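Local coordinates for extracellular solute-binding protein family 1 (PDB 5CI5) that binds alpha-D-tagatopyranose and probably hands sugar of this kind to an ABC transporter for uptake into the cell, at residues D67-A72 against K77-A82; F60-Y65 against F83-G88; L25-G30 against W316-Y321. All blocks are in the same frame, centred on the assembly; numbering follows the deposited sequence.

Contact 1: D67-A72 against K77-A82; sequences DKLVTA and KGPDLA
Lys77 and Ala72 supply the polar part of this contact, a single backbone hydrogen bond across the end of helix 62-75. Lys77 N donates to Ala72 O over 3.1 Å, with an N-H...O angle of 157°. A carbonyl near the end of the helix is thus taken up by the chain that follows it. Beside this bond a methyl group meets a carbonyl oxygen, Ala72 CB resting 3.4 Å from Lys77 O.

The rest is apolar packing. Ala72 points its CB at the loop, where it lies 4.4 Å from Pro79 CD, and Leu69 reaches across with the end of its side chain. Leu69 keeps CG anti to its amide nitrogen (chi1 -178°), which brings CD1 within 4.0 Å of Ala82 CB and 4.4 Å of Pro79 CG. Trp28 of strand 25-30 touches Leu69, Ala72 and Pro79 alike.

The backbone angles of Gly78 call for glycine: a CB would press on the preceding carbonyl oxygen and run into Pro79, and it would lie only 3.1 Å from Ala72 CB.

This is the helix-to-strand half of a beta-alpha-beta crossover from strand 55-60 through helix 62-75 to strand 81-85. The turn is closed by one backbone bond over a buried patch of alanine, leucine and proline, consistent with a close approach of the helix end to the loop and strand that follow.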
# COMPACT_ATOMS: atom_id res chain seq x y z
N ASP A 67 -6.92 7.69 11.22
CA ASP A 67 -7.50 8.62 12.18
C ASP A 67 -8.31 7.89 13.25
O ASP A 67 -8.24 8.24 14.42
CB ASP A 67 -8.35 9.65 11.47
CG ASP A 67 -7.51 10.64 10.66
OD1 ASP A 67 -6.31 10.81 10.96
OD2 ASP A 67 -8.06 11.24 9.72
N LYS A 68 -9.07 6.87 12.85
CA LYS A 68 -9.82 6.08 13.83
C LYS A 68 -8.90 5.31 14.78
O LYS A 68 -9.16 5.22 16.00
CB LYS A 68 -10.76 5.12 13.12
CG LYS A 68 -11.89 5.84 12.39
CD LYS A 68 -12.79 4.86 11.64
CE LYS A 68 -14.14 5.49 11.28
NZ LYS A 68 -13.98 6.66 10.41
N LEU A 69 -7.84 4.73 14.23
CA LEU A 69 -6.93 3.94 15.05
C LEU A 69 -6.17 4.86 16.04
O LEU A 69 -6.07 4.54 17.22
CB LEU A 69 -5.97 3.13 14.18
CG LEU A 69 -4.99 2.21 14.93
CD1 LEU A 69 -5.74 1.29 15.93
CD2 LEU A 69 -4.13 1.40 13.94
N VAL A 70 -5.69 5.99 15.56
CA VAL A 70 -5.02 6.95 16.43
C VAL A 70 -5.96 7.39 17.56
O VAL A 70 -5.58 7.45 18.73
CB VAL A 70 -4.52 8.17 15.64
CG1 VAL A 70 -4.07 9.28 16.59
CG2 VAL A 70 -3.37 7.77 14.73
N THR A 71 -7.20 7.69 17.19
CA THR A 71 -8.20 8.13 18.17
C THR A 71 -8.31 7.11 19.30
O THR A 71 -8.31 7.46 20.49
CB THR A 71 -9.58 8.31 17.50
OG1 THR A 71 -9.48 9.35 16.51
CG2 THR A 71 -10.66 8.67 18.53
N ALA A 72 -8.38 5.84 18.94
CA ALA A 72 -8.50 4.78 19.92
C ALA A 72 -7.23 4.61 20.76
O ALA A 72 -7.29 4.40 21.97
CB ALA A 72 -8.84 3.48 19.23
N LYS A 77 -8.32 2.77 24.40
CA LYS A 77 -9.46 1.90 24.18
C LYS A 77 -9.45 1.23 22.78
O LYS A 77 -8.56 1.45 21.99
CB LYS A 77 -10.76 2.70 24.33
CG LYS A 77 -10.87 3.46 25.63
CD LYS A 77 -10.88 2.52 26.82
CE LYS A 77 -11.10 3.29 28.11
NZ LYS A 77 -11.16 2.38 29.28
N GLY A 78 -10.45 0.38 22.52
CA GLY A 78 -10.62 -0.21 21.20
C GLY A 78 -10.09 -1.64 21.06
O GLY A 78 -10.62 -2.55 21.71
N PRO A 79 -9.05 -1.85 20.22
CA PRO A 79 -8.70 -3.24 19.92
C PRO A 79 -7.63 -3.87 20.83
O PRO A 79 -6.80 -3.17 21.44
CB PRO A 79 -8.17 -3.13 18.49
CG PRO A 79 -7.48 -1.85 18.51
CD PRO A 79 -8.32 -0.92 19.34
N ASP A 80 -7.65 -5.20 20.90
CA ASP A 80 -6.57 -5.98 21.47
C ASP A 80 -5.52 -6.34 20.41
O ASP A 80 -4.36 -6.52 20.74
CB ASP A 80 -7.11 -7.25 22.10
CG ASP A 80 -8.16 -6.95 23.15
OD1 ASP A 80 -7.83 -6.16 24.05
OD2 ASP A 80 -9.29 -7.45 23.06
N LEU A 81 -5.97 -6.46 19.16
CA LEU A 81 -5.09 -6.72 18.01
C LEU A 81 -5.57 -5.83 16.88
O LEU A 81 -6.76 -5.76 16.64
CB LEU A 81 -5.14 -8.20 17.60
CG LEU A 81 -4.06 -8.65 16.62
CD1 LEU A 81 -2.68 -8.59 17.20
CD2 LEU A 81 -4.39 -10.09 16.13
N ALA A 82 -4.65 -5.11 16.23
CA ALA A 82 -5.03 -4.13 15.20
C ALA A 82 -4.12 -4.22 14.01
O ALA A 82 -2.92 -4.40 14.15
CB ALA A 82 -4.97 -2.68 15.74

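Contact 2: F60-Y65 against F83-G88; sequences FGFDTY and FADLGG. With T6T (alpha-D-tagatopyranose), chain C.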
# COMPACT_ATOMS: atom_id res chain seq x y z
N PHE A 60 -12.57 -1.85 8.77
CA PHE A 60 -12.41 -0.43 8.48
C PHE A 60 -11.91 -0.20 7.06
O PHE A 60 -10.90 -0.77 6.67
CB PHE A 60 -11.40 0.23 9.42
CG PHE A 60 -11.76 0.19 10.87
CD1 PHE A 60 -11.54 -0.94 11.60
CD2 PHE A 60 -12.27 1.32 11.50
CE1 PHE A 60 -11.81 -0.97 12.95
CE2 PHE A 60 -12.55 1.29 12.85
CZ PHE A 60 -12.34 0.14 13.58
N GLY A 61 -12.56 0.71 6.34
CA GLY A 61 -12.02 1.16 5.06
C GLY A 61 -10.70 1.91 5.22
O GLY A 61 -10.41 2.51 6.25
N PHE A 62 -9.90 1.90 4.18
CA PHE A 62 -8.58 2.50 4.27
C PHE A 62 -8.57 3.98 4.56
O PHE A 62 -7.79 4.43 5.36
CB PHE A 62 -7.77 2.28 2.98
CG PHE A 62 -6.39 2.89 3.03
CD1 PHE A 62 -5.42 2.37 3.86
CD2 PHE A 62 -6.08 3.99 2.26
CE1 PHE A 62 -4.16 2.92 3.93
CE2 PHE A 62 -4.81 4.56 2.32
CZ PHE A 62 -3.85 4.02 3.15
N ASP A 63 -9.44 4.73 3.91
CA ASP A 63 -9.22 6.17 3.80
C ASP A 63 -9.36 6.89 5.15
O ASP A 63 -8.80 7.97 5.32
CB ASP A 63 -10.17 6.78 2.78
CG ASP A 63 -9.87 6.37 1.35
OD1 ASP A 63 -8.96 5.56 1.11
OD2 ASP A 63 -10.56 6.87 0.43
N THR A 64 -10.09 6.30 6.09
CA THR A 64 -10.25 6.92 7.41
C THR A 64 -9.69 6.08 8.54
O THR A 64 -9.87 6.42 9.72
CB THR A 64 -11.74 7.23 7.73
OG1 THR A 64 -12.51 6.03 7.73
CG2 THR A 64 -12.31 8.18 6.70
N TYR A 65 -8.98 5.00 8.22
CA TYR A 65 -8.59 4.07 9.26
C TYR A 65 -7.50 4.64 10.19
O TYR A 65 -7.57 4.43 11.40
CB TYR A 65 -8.16 2.73 8.66
CG TYR A 65 -7.73 1.69 9.69
CD1 TYR A 65 -8.50 1.45 10.82
CD2 TYR A 65 -6.56 0.95 9.53
CE1 TYR A 65 -8.13 0.49 11.76
CE2 TYR A 65 -6.17 -0.03 10.48
CZ TYR A 65 -6.95 -0.22 11.60
OH TYR A 65 -6.61 -1.15 12.54
N PHE A 83 -4.71 -4.08 12.83
CA PHE A 83 -3.97 -3.82 11.62
C PHE A 83 -3.27 -2.47 11.72
O PHE A 83 -3.87 -1.49 12.16
CB PHE A 83 -4.91 -3.84 10.42
CG PHE A 83 -4.98 -5.17 9.72
CD1 PHE A 83 -5.33 -6.33 10.41
CD2 PHE A 83 -4.71 -5.26 8.36
CE1 PHE A 83 -5.37 -7.55 9.75
CE2 PHE A 83 -4.74 -6.47 7.71
CZ PHE A 83 -5.07 -7.62 8.40
N ALA A 84 -2.03 -2.41 11.27
CA ALA A 84 -1.28 -1.16 11.19
C ALA A 84 -0.45 -1.19 9.91
O ALA A 84 0.21 -2.20 9.60
CB ALA A 84 -0.40 -0.94 12.41
N ASP A 85 -0.50 -0.11 9.16
CA ASP A 85 0.21 0.01 7.87
C ASP A 85 1.73 -0.13 8.06
O ASP A 85 2.32 0.48 8.93
CB ASP A 85 -0.18 1.35 7.24
CG ASP A 85 0.05 1.40 5.76
OD1 ASP A 85 1.08 0.86 5.27
OD2 ASP A 85 -0.81 2.00 5.08
N LEU A 86 2.36 -0.94 7.22
CA LEU A 86 3.81 -1.03 7.21
C LEU A 86 4.47 0.30 6.83
O LEU A 86 5.66 0.51 7.08
CB LEU A 86 4.26 -2.14 6.26
CG LEU A 86 3.86 -3.57 6.63
CD1 LEU A 86 4.54 -4.53 5.66
CD2 LEU A 86 4.20 -3.92 8.08
N GLY A 87 3.69 1.21 6.25
CA GLY A 87 4.18 2.53 5.89
C GLY A 87 4.19 3.51 7.05
O GLY A 87 3.46 4.50 7.06
N GLY A 88 5.06 3.24 8.02
CA GLY A 88 5.38 4.20 9.07
C GLY A 88 4.52 4.20 10.31
O GLY A 88 4.83 4.91 11.29
O3 T6T C . 0.33 -1.05 0.31
C3 T6T C . -0.64 -1.05 1.35
C4 T6T C . -0.31 0.07 2.34
O4 T6T C . 1.05 -0.06 2.79
C5 T6T C . -0.51 1.39 1.63
O5 T6T C . -0.22 2.48 2.51
C6 T6T C . -1.93 1.49 1.09
O6 T6T C . -2.16 0.42 0.18
C2 T6T C . -2.00 -0.88 0.76
O2 T6T C . -2.99 -1.06 1.79
C1 T6T C . -2.27 -1.91 -0.35
O1 T6T C . -2.08 -3.22 0.05
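Tyr65 and Phe62 both carry CG anti to the backbone N (chi1 180° in each), which sends one ring from the first turn of helix 62-75 to the backbone of strand 81-85 and the other to the carboxylate at that strand's end. The Tyr65 hydroxyl donates to Phe83 O over 2.8 Å. It lies in the carbonyl plane on a lone pair, with a C=O...OH angle of 129°, and the oxygen it meets sits at the edge of the phenol ring. Tyr65 CE2 also packs 4.0 Å from Phe83 CB, while a face of the Phe60 ring receives Tyr65 CE1 toward its rim.

Phe62 approaches Asp85 by its ring edge: CE1 is 3.7 Å from OD2, close to the ring plane, and ring and carboxylate are turned 64° apart. Phe62 CZ reaches 3.8 Å to C6 of the bound tagatose. Asp85 grips the sugar with both oxygens, OD1 accepting from O4 over 2.6 Å and OD2 from O5 over 2.7 Å. The amide of Gly87 closes an Asx turn onto OD1 at 2.8 Å, coming from above the carboxylate plane, and thereby helps fix the carboxylate's rotation. An alanine here removes both acceptors and would probably leave O4 and O5 without these partners and the Gly87 amide without its side-chain mate.

Gln32, Tyr135, Asp137, Arg139, Trp301 and Arg370 also hydrogen-bond the sugar. The contact thus gives two neighbouring hydroxyls, O4 and O5, a bidentate acceptor, and sets an aromatic side chain against the sugar carbon C6.

Contact 3: L25-G30 against W316-Y321; sequences LTIWIG and WKLAEY
No flat group takes part where Leu25 and Ile27 meet Leu318. On the strand the Trp28 ring meets that of Phe60, and on the helix the indole of Trp316 has Glu320 CB over one face, 3.8 Å from its plane and offset toward the rim, and His105 stacks on the ring. Trp316 NE1 donates over 2.9 Å to Glu320 OE2, which lies tilted from the indole plane; the bond is bent and meets the carboxylate from above, 62° out of its plane. The other oxygen, OE1, offers its syn lone pair to Lys317 NZ in a salt bridge, so both oxygens of Glu320 are engaged within the helix.

The contact itself is purely aliphatic. Leu318 sets CG anti to the backbone N (chi1 180°), and its CD2 methyl then reaches both strand side chains. Leu25 CD2 meets it methyl to methyl at 3.9 Å. Ile27 lies across Leu318 at about a right angle, with CB and CD1 each 4.0 Å from Leu318 CD2.

Around this small cluster, Leu81 of strand 81-85 touches Ile27, Leu318 and Ala319, while Phe47 of helix 37-51 packs on Leu318 and meets the Tyr321 ring. Helix 312-322 therefore lies against one face of the mixed sheet beside helix 37-51, over strand 25-30, which runs parallel to its neighbours 55-60 and 81-85.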
# COMPACT_ATOMS: atom_id res chain seq x y z
N LEU A 25 -11.93 -10.68 23.20
CA LEU A 25 -10.80 -10.37 22.31
C LEU A 25 -11.31 -9.62 21.09
O LEU A 25 -12.21 -10.08 20.39
CB LEU A 25 -10.06 -11.64 21.89
CG LEU A 25 -8.74 -11.47 21.17
CD1 LEU A 25 -7.70 -10.78 22.06
CD2 LEU A 25 -8.21 -12.81 20.69
N THR A 26 -10.73 -8.45 20.82
CA THR A 26 -11.20 -7.60 19.74
C THR A 26 -10.10 -7.42 18.71
O THR A 26 -8.98 -7.01 19.09
CB THR A 26 -11.65 -6.22 20.27
OG1 THR A 26 -12.70 -6.39 21.22
CG2 THR A 26 -12.15 -5.31 19.16
N ILE A 27 -10.40 -7.68 17.43
CA ILE A 27 -9.48 -7.41 16.33
C ILE A 27 -10.05 -6.33 15.41
O ILE A 27 -11.21 -6.37 15.04
CB ILE A 27 -9.13 -8.69 15.52
CG1 ILE A 27 -8.08 -8.39 14.44
CG2 ILE A 27 -10.35 -9.36 14.90
CD1 ILE A 27 -7.54 -9.62 13.70
N TRP A 28 -9.22 -5.36 15.05
CA TRP A 28 -9.56 -4.36 14.05
C TRP A 28 -8.79 -4.64 12.78
O TRP A 28 -7.55 -4.66 12.80
CB TRP A 28 -9.22 -2.96 14.54
CG TRP A 28 -10.17 -2.47 15.56
CD1 TRP A 28 -11.16 -3.18 16.19
CD2 TRP A 28 -10.27 -1.13 16.05
NE1 TRP A 28 -11.85 -2.36 17.06
CE2 TRP A 28 -11.33 -1.10 16.99
CE3 TRP A 28 -9.56 0.05 15.80
CZ2 TRP A 28 -11.68 0.07 17.67
CZ3 TRP A 28 -9.93 1.20 16.47
CH2 TRP A 28 -10.97 1.20 17.39
N ILE A 29 -9.53 -4.83 11.69
CA ILE A 29 -8.95 -5.11 10.38
C ILE A 29 -9.23 -3.91 9.50
O ILE A 29 -10.37 -3.48 9.35
CB ILE A 29 -9.53 -6.38 9.76
CG1 ILE A 29 -9.35 -7.55 10.73
CG2 ILE A 29 -8.87 -6.69 8.42
CD1 ILE A 29 -10.09 -8.80 10.37
N GLY A 30 -8.16 -3.36 8.95
CA GLY A 30 -8.24 -2.13 8.20
C GLY A 30 -7.55 -2.17 6.86
O GLY A 30 -6.61 -2.94 6.64
N TRP A 316 -1.77 -12.14 21.08
CA TRP A 316 -0.65 -12.79 20.41
C TRP A 316 -1.09 -14.13 19.81
O TRP A 316 -0.73 -14.43 18.66
CB TRP A 316 0.56 -13.01 21.36
CG TRP A 316 1.48 -13.93 20.70
CD1 TRP A 316 1.62 -15.26 20.96
CD2 TRP A 316 2.34 -13.64 19.60
NE1 TRP A 316 2.52 -15.82 20.09
CE2 TRP A 316 2.99 -14.84 19.24
CE3 TRP A 316 2.63 -12.48 18.88
CZ2 TRP A 316 3.89 -14.92 18.21
CZ3 TRP A 316 3.55 -12.56 17.84
CH2 TRP A 316 4.16 -13.77 17.51
N LYS A 317 -1.86 -14.94 20.55
CA LYS A 317 -2.33 -16.23 20.01
C LYS A 317 -3.09 -16.06 18.71
O LYS A 317 -2.88 -16.82 17.75
CB LYS A 317 -3.22 -16.98 21.03
CG LYS A 317 -2.42 -17.82 22.00
CD LYS A 317 -1.90 -19.06 21.28
CE LYS A 317 -0.82 -19.78 22.05
NZ LYS A 317 -0.14 -20.79 21.20
N LEU A 318 -3.95 -15.04 18.63
CA LEU A 318 -4.63 -14.75 17.37
C LEU A 318 -3.65 -14.32 16.26
O LEU A 318 -3.77 -14.78 15.13
CB LEU A 318 -5.70 -13.66 17.59
CG LEU A 318 -6.52 -13.20 16.39
CD1 LEU A 318 -7.20 -14.37 15.70
CD2 LEU A 318 -7.57 -12.16 16.85
N ALA A 319 -2.69 -13.46 16.58
CA ALA A 319 -1.68 -13.02 15.59
C ALA A 319 -0.89 -14.23 15.05
O ALA A 319 -0.69 -14.37 13.84
CB ALA A 319 -0.75 -11.99 16.20
N GLU A 320 -0.50 -15.11 15.95
CA GLU A 320 0.23 -16.33 15.62
C GLU A 320 -0.58 -17.20 14.67
O GLU A 320 -0.09 -17.66 13.63
CB GLU A 320 0.55 -17.07 16.91
CG GLU A 320 1.39 -18.28 16.83
CD GLU A 320 1.56 -18.83 18.24
OE1 GLU A 320 0.65 -19.53 18.71
OE2 GLU A 320 2.56 -18.49 18.88
N TYR A 321 -1.86 -17.38 15.00
CA TYR A 321 -2.73 -18.18 14.16
C TYR A 321 -2.90 -17.54 12.78
O TYR A 321 -2.77 -18.21 11.74
CB TYR A 321 -4.10 -18.37 14.84
CG TYR A 321 -5.20 -18.79 13.88
CD1 TYR A 321 -5.41 -20.13 13.55
CD2 TYR A 321 -6.01 -17.84 13.27
CE1 TYR A 321 -6.43 -20.49 12.65
CE2 TYR A 321 -7.01 -18.19 12.38
CZ TYR A 321 -7.22 -19.51 12.07
OH TYR A 321 -8.22 -19.84 11.17

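Strand 25-30 opens contact 3 near the N terminus, and its partner in helix 312-322 arrives only after 285 intervening residues, closing by far the longest loop. Within that span the chain passes through strand 55-60 into residues 60-65, which begin contact 2; helix 62-75 carries on to residues 67-72, whose loop contact 1 closes almost at once at 77-82. Strand 81-85 then completes contact 2 at 83-88. The three loops thus nest without crossing. Contacts 1 and 2 bind one helix to one strand, at the turn and at the sugar end respectively, while contact 3 adds a distant helix to the neighbouring strand of the same sheet.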